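Local coordinates for fructooligosaccharide ABC transporter substrate-binding protein FusA (PDB 5G5Y), which binds short- and long-chain fructooligosaccharides, preferring the longer ones, as the solute-binding subunit of the FusABC-MsmK import transporter, at residues A[90-93]-A[94-97]; A[352-356]-A[357-361]. One frame throughout, in Å; residues are numbered along the deposited sequence.

Contact 1 (A[90-93]-A[94-97]); sequences KYMP and NLKK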
# COMPACT_ATOMS: atom_id res chain seq x y z
N LYS A 90 20.11 16.16 -17.26
CA LYS A 90 21.30 16.04 -18.13
C LYS A 90 21.57 14.61 -18.59
O LYS A 90 22.04 14.38 -19.70
CB LYS A 90 22.55 16.51 -17.41
CG LYS A 90 22.73 18.01 -17.31
CD LYS A 90 24.15 18.30 -16.84
CE LYS A 90 24.23 19.47 -15.89
NZ LYS A 90 24.16 20.77 -16.61
N TYR A 91 21.30 13.64 -17.71
CA TYR A 91 21.86 12.29 -17.90
C TYR A 91 20.88 11.13 -17.85
O TYR A 91 21.32 9.96 -17.94
CB TYR A 91 22.96 12.01 -16.87
CG TYR A 91 24.08 13.05 -16.82
CD1 TYR A 91 24.81 13.38 -17.97
CD2 TYR A 91 24.42 13.66 -15.63
CE1 TYR A 91 25.83 14.33 -17.92
CE2 TYR A 91 25.43 14.63 -15.58
CZ TYR A 91 26.11 14.95 -16.73
OH TYR A 91 27.12 15.89 -16.64
N MET A 92 19.59 11.41 -17.65
CA MET A 92 18.68 10.31 -17.30
C MET A 92 17.44 10.25 -18.21
O MET A 92 16.32 10.48 -17.75
CB MET A 92 18.35 10.34 -15.83
CG MET A 92 19.56 10.37 -14.91
SD MET A 92 19.06 10.33 -13.16
CE MET A 92 18.56 8.59 -13.01
N PRO A 93 17.65 9.95 -19.53
CA PRO A 93 16.51 9.91 -20.47
C PRO A 93 15.39 8.89 -20.13
O PRO A 93 14.22 9.15 -20.45
CB PRO A 93 17.16 9.57 -21.83
CG PRO A 93 18.42 8.85 -21.46
CD PRO A 93 18.90 9.50 -20.19
N ASN A 94 15.72 7.73 -19.55
CA ASN A 94 14.66 6.77 -19.17
C ASN A 94 13.73 7.37 -18.11
O ASN A 94 12.52 7.32 -18.24
CB ASN A 94 15.21 5.39 -18.70
CG ASN A 94 16.01 4.67 -19.77
OD1 ASN A 94 15.68 4.76 -20.95
ND2 ASN A 94 17.04 3.95 -19.37
N LEU A 95 14.30 7.94 -17.07
CA LEU A 95 13.54 8.57 -16.01
C LEU A 95 12.82 9.82 -16.56
O LEU A 95 11.67 10.05 -16.25
CB LEU A 95 14.45 8.94 -14.85
CG LEU A 95 13.75 9.63 -13.66
CD1 LEU A 95 12.57 8.85 -13.12
CD2 LEU A 95 14.77 9.80 -12.57
N LYS A 96 13.47 10.57 -17.44
CA LYS A 96 12.76 11.72 -18.05
C LYS A 96 11.52 11.32 -18.87
O LYS A 96 10.51 12.04 -18.88
CB LYS A 96 13.71 12.54 -18.92
CG LYS A 96 14.62 13.42 -18.13
CD LYS A 96 15.81 13.87 -18.98
CE LYS A 96 15.45 14.97 -19.96
NZ LYS A 96 16.63 15.16 -20.87
N LYS A 97 11.59 10.17 -19.54
CA LYS A 97 10.44 9.66 -20.30
C LYS A 97 9.26 9.26 -19.38
O LYS A 97 8.11 9.49 -19.68
CB LYS A 97 10.84 8.47 -21.16
CG LYS A 97 9.74 8.06 -22.12
CD LYS A 97 10.17 6.92 -23.03
CE LYS A 97 8.97 6.38 -23.80
NZ LYS A 97 9.46 5.40 -24.81
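Met92 and Leu95 meet at the turn where helix 85-91 ends and helix 93-101 begins. Their side chains run side by side and point the same way. The methyl CE of Met92 rests 4.0 Å from CD2 of Leu95. The Met92 chain runs straight to SD and then bends at chi3 (74°), which swings CE round toward the leucine. With CG anti to N (chi1 -180°), Leu95 holds CD2 against that methyl. Both residues are buried.

The backbone makes the polar half of the contact. Lys96 N donates to Met92 O at 2.9 Å, and the bond is nearly straight, with an N-H...O angle of 160°. Lys97 N donates to Pro93 O at 3.0 Å. These two bonds close the first turn of helix 93-101. Met92 is its N-cap residue, and Pro93 is the first residue inside. Proline fits here because its ring nitrogen has no hydrogen to give, and the first turn asks for none. Met92 is also the first residue to leave helical geometry after helix 85-91, so a single residue separates the two helices.

The aliphatic part of Lys96 lies along the carbonyl of Met92. Its CG is 3.4 Å from Met92 O. A bend at chi3 turns the amine back along the chain, and NZ bonds to Asp89 O near the end of the preceding helix.

Further out, Asp327 of helix 319-329 takes the backbone N-H of Asn94 on OD2 and that of Leu95 on OD1. Its carboxylate thus serves two amides of the first turn, where it would probably also be favoured by the helix dipole. Phe119 touches both Met92 and Leu95, and Ile88 packs on Leu95 and Lys96.

Contact 2 (A[352-356]-A[357-361]); sequences FELDQ and ASNSL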
# COMPACT_ATOMS: atom_id res chain seq x y z
N PHE A 352 10.65 -15.29 -14.45
CA PHE A 352 10.25 -14.97 -15.82
C PHE A 352 10.90 -15.86 -16.91
O PHE A 352 11.96 -16.42 -16.69
CB PHE A 352 10.71 -13.58 -16.14
CG PHE A 352 10.07 -12.49 -15.31
CD1 PHE A 352 8.75 -12.13 -15.53
CD2 PHE A 352 10.82 -11.76 -14.40
CE1 PHE A 352 8.17 -11.08 -14.81
CE2 PHE A 352 10.25 -10.71 -13.67
CZ PHE A 352 8.92 -10.37 -13.90
N GLU A 353 10.25 -15.93 -18.06
CA GLU A 353 10.94 -16.28 -19.31
C GLU A 353 10.91 -15.06 -20.20
O GLU A 353 9.95 -14.28 -20.19
CB GLU A 353 10.32 -17.51 -20.03
CG GLU A 353 8.84 -17.39 -20.33
CD GLU A 353 8.31 -18.39 -21.37
OE1 GLU A 353 9.02 -19.36 -21.76
OE2 GLU A 353 7.15 -18.20 -21.80
N LEU A 354 11.99 -14.86 -20.95
CA LEU A 354 12.07 -13.77 -21.88
C LEU A 354 11.71 -14.30 -23.25
O LEU A 354 12.31 -15.28 -23.72
CB LEU A 354 13.49 -13.20 -21.91
CG LEU A 354 13.81 -12.10 -22.92
CD1 LEU A 354 13.07 -10.82 -22.57
CD2 LEU A 354 15.32 -11.88 -23.02
N ASP A 355 10.75 -13.66 -23.90
CA ASP A 355 10.49 -13.96 -25.28
C ASP A 355 11.51 -13.21 -26.13
O ASP A 355 11.50 -11.98 -26.14
CB ASP A 355 9.09 -13.57 -25.68
CG ASP A 355 8.79 -13.98 -27.12
OD1 ASP A 355 8.83 -15.21 -27.36
OD2 ASP A 355 8.57 -13.09 -27.99
N GLN A 356 12.38 -13.97 -26.82
CA GLN A 356 13.49 -13.43 -27.63
C GLN A 356 13.01 -12.41 -28.63
O GLN A 356 13.52 -11.30 -28.67
CB GLN A 356 14.21 -14.52 -28.41
CG GLN A 356 15.19 -15.36 -27.60
CD GLN A 356 16.05 -16.27 -28.49
OE1 GLN A 356 15.83 -16.39 -29.71
NE2 GLN A 356 17.05 -16.91 -27.87
N ALA A 357 12.03 -12.81 -29.43
CA ALA A 357 11.56 -11.99 -30.54
C ALA A 357 10.92 -10.67 -30.10
O ALA A 357 11.21 -9.63 -30.69
CB ALA A 357 10.56 -12.77 -31.37
N SER A 358 10.01 -10.73 -29.12
CA SER A 358 9.28 -9.55 -28.67
C SER A 358 10.02 -8.77 -27.57
O SER A 358 9.61 -7.67 -27.23
CB SER A 358 7.89 -9.93 -28.20
OG SER A 358 7.97 -10.69 -27.01
N ASN A 359 11.09 -9.36 -27.02
CA ASN A 359 11.84 -8.79 -25.90
C ASN A 359 10.87 -8.42 -24.75
O ASN A 359 10.81 -7.28 -24.32
CB ASN A 359 12.67 -7.60 -26.39
CG ASN A 359 13.88 -7.33 -25.51
OD1 ASN A 359 14.58 -8.25 -25.07
ND2 ASN A 359 14.14 -6.04 -25.25
N SER A 360 10.06 -9.39 -24.35
CA SER A 360 9.09 -9.19 -23.27
C SER A 360 9.11 -10.37 -22.33
O SER A 360 9.47 -11.51 -22.68
CB SER A 360 7.70 -8.98 -23.84
OG SER A 360 7.22 -10.15 -24.50
N LEU A 361 8.71 -10.07 -21.10
CA LEU A 361 8.78 -11.00 -20.00
C LEU A 361 7.41 -11.62 -19.72
O LEU A 361 6.38 -10.92 -19.79
CB LEU A 361 9.28 -10.25 -18.75
CG LEU A 361 10.73 -9.74 -18.81
CD1 LEU A 361 10.98 -8.69 -17.74
CD2 LEU A 361 11.73 -10.87 -18.66
O HOH W 1 10.58 -15.57 -29.70
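Asp355 faces Ser358 across the turn of a beta hairpin. Its CG is anti to the backbone N (chi1 -176°), which sends the carboxylate over the turn. Asp355 CB lies 3.4 Å from Ser358 OG, and Asp355 CG sits equally close to that hydroxyl. At the tip, OD2 takes two bonds from the same serine. Ser358 OG donates at 2.7 Å to the anti lone pair of Asp355 OD2. Ser358 N donates to Asp355 OD2 at 3.0 Å, from above the carboxylate plane. The other oxygen, OD1, accepts from a water, which in turn accepts from Ala357 N. Both oxygens thus tie the carboxylate to the turn, one directly and one through water.

The backbone of Asp355 pairs with the returning strand. Asp355 N gives a nearly straight bond (170°) to Ser360 O at 2.8 Å. Asp355 O receives two weak bonds, from Asn359 N and Ser360 N. Asn359 and Ser360 thus both face Asp355, forming a G1 beta bulge. Asn359, with its positive phi (52°), takes the left-handed helical conformation expected at the first bulge position.

Leu354 and Leu361 form the next pair, antiparallel and non-hydrogen-bonded. CD1 of Leu354 is 4.1 Å from CD2 of Leu361. Beyond it, Leu361 CB comes within 3.8 Å of Phe352 CD1, approaching the ring obliquely.

Strands 352-355 and 360-363 make this two-stranded hairpin. Phe352 and Leu361 pack it onto Val336 of helix 332-340, while Leu361 pairs by backbone with Val394 and Thr396.

Contact 1 comes first along the chain and joins two helices that follow one another, with one residue between them. Contact 2 follows much later and is a hairpin turn at the surface. The two do not touch: their centres are 24 Å apart and their nearest atoms about 12 Å apart. Of the two, only contact 2 comes close to a substrate-binding residue. Contact 1 stays about 11 Å off, measured from the side chain of Leu95 to that of Lys309. In contact 2 the side chain of Phe352 is about 4 Å from that of Trp340 and about 8 Å from that of Arg375. Contact 2 therefore comes closer to the sugar-binding residues, through Phe352.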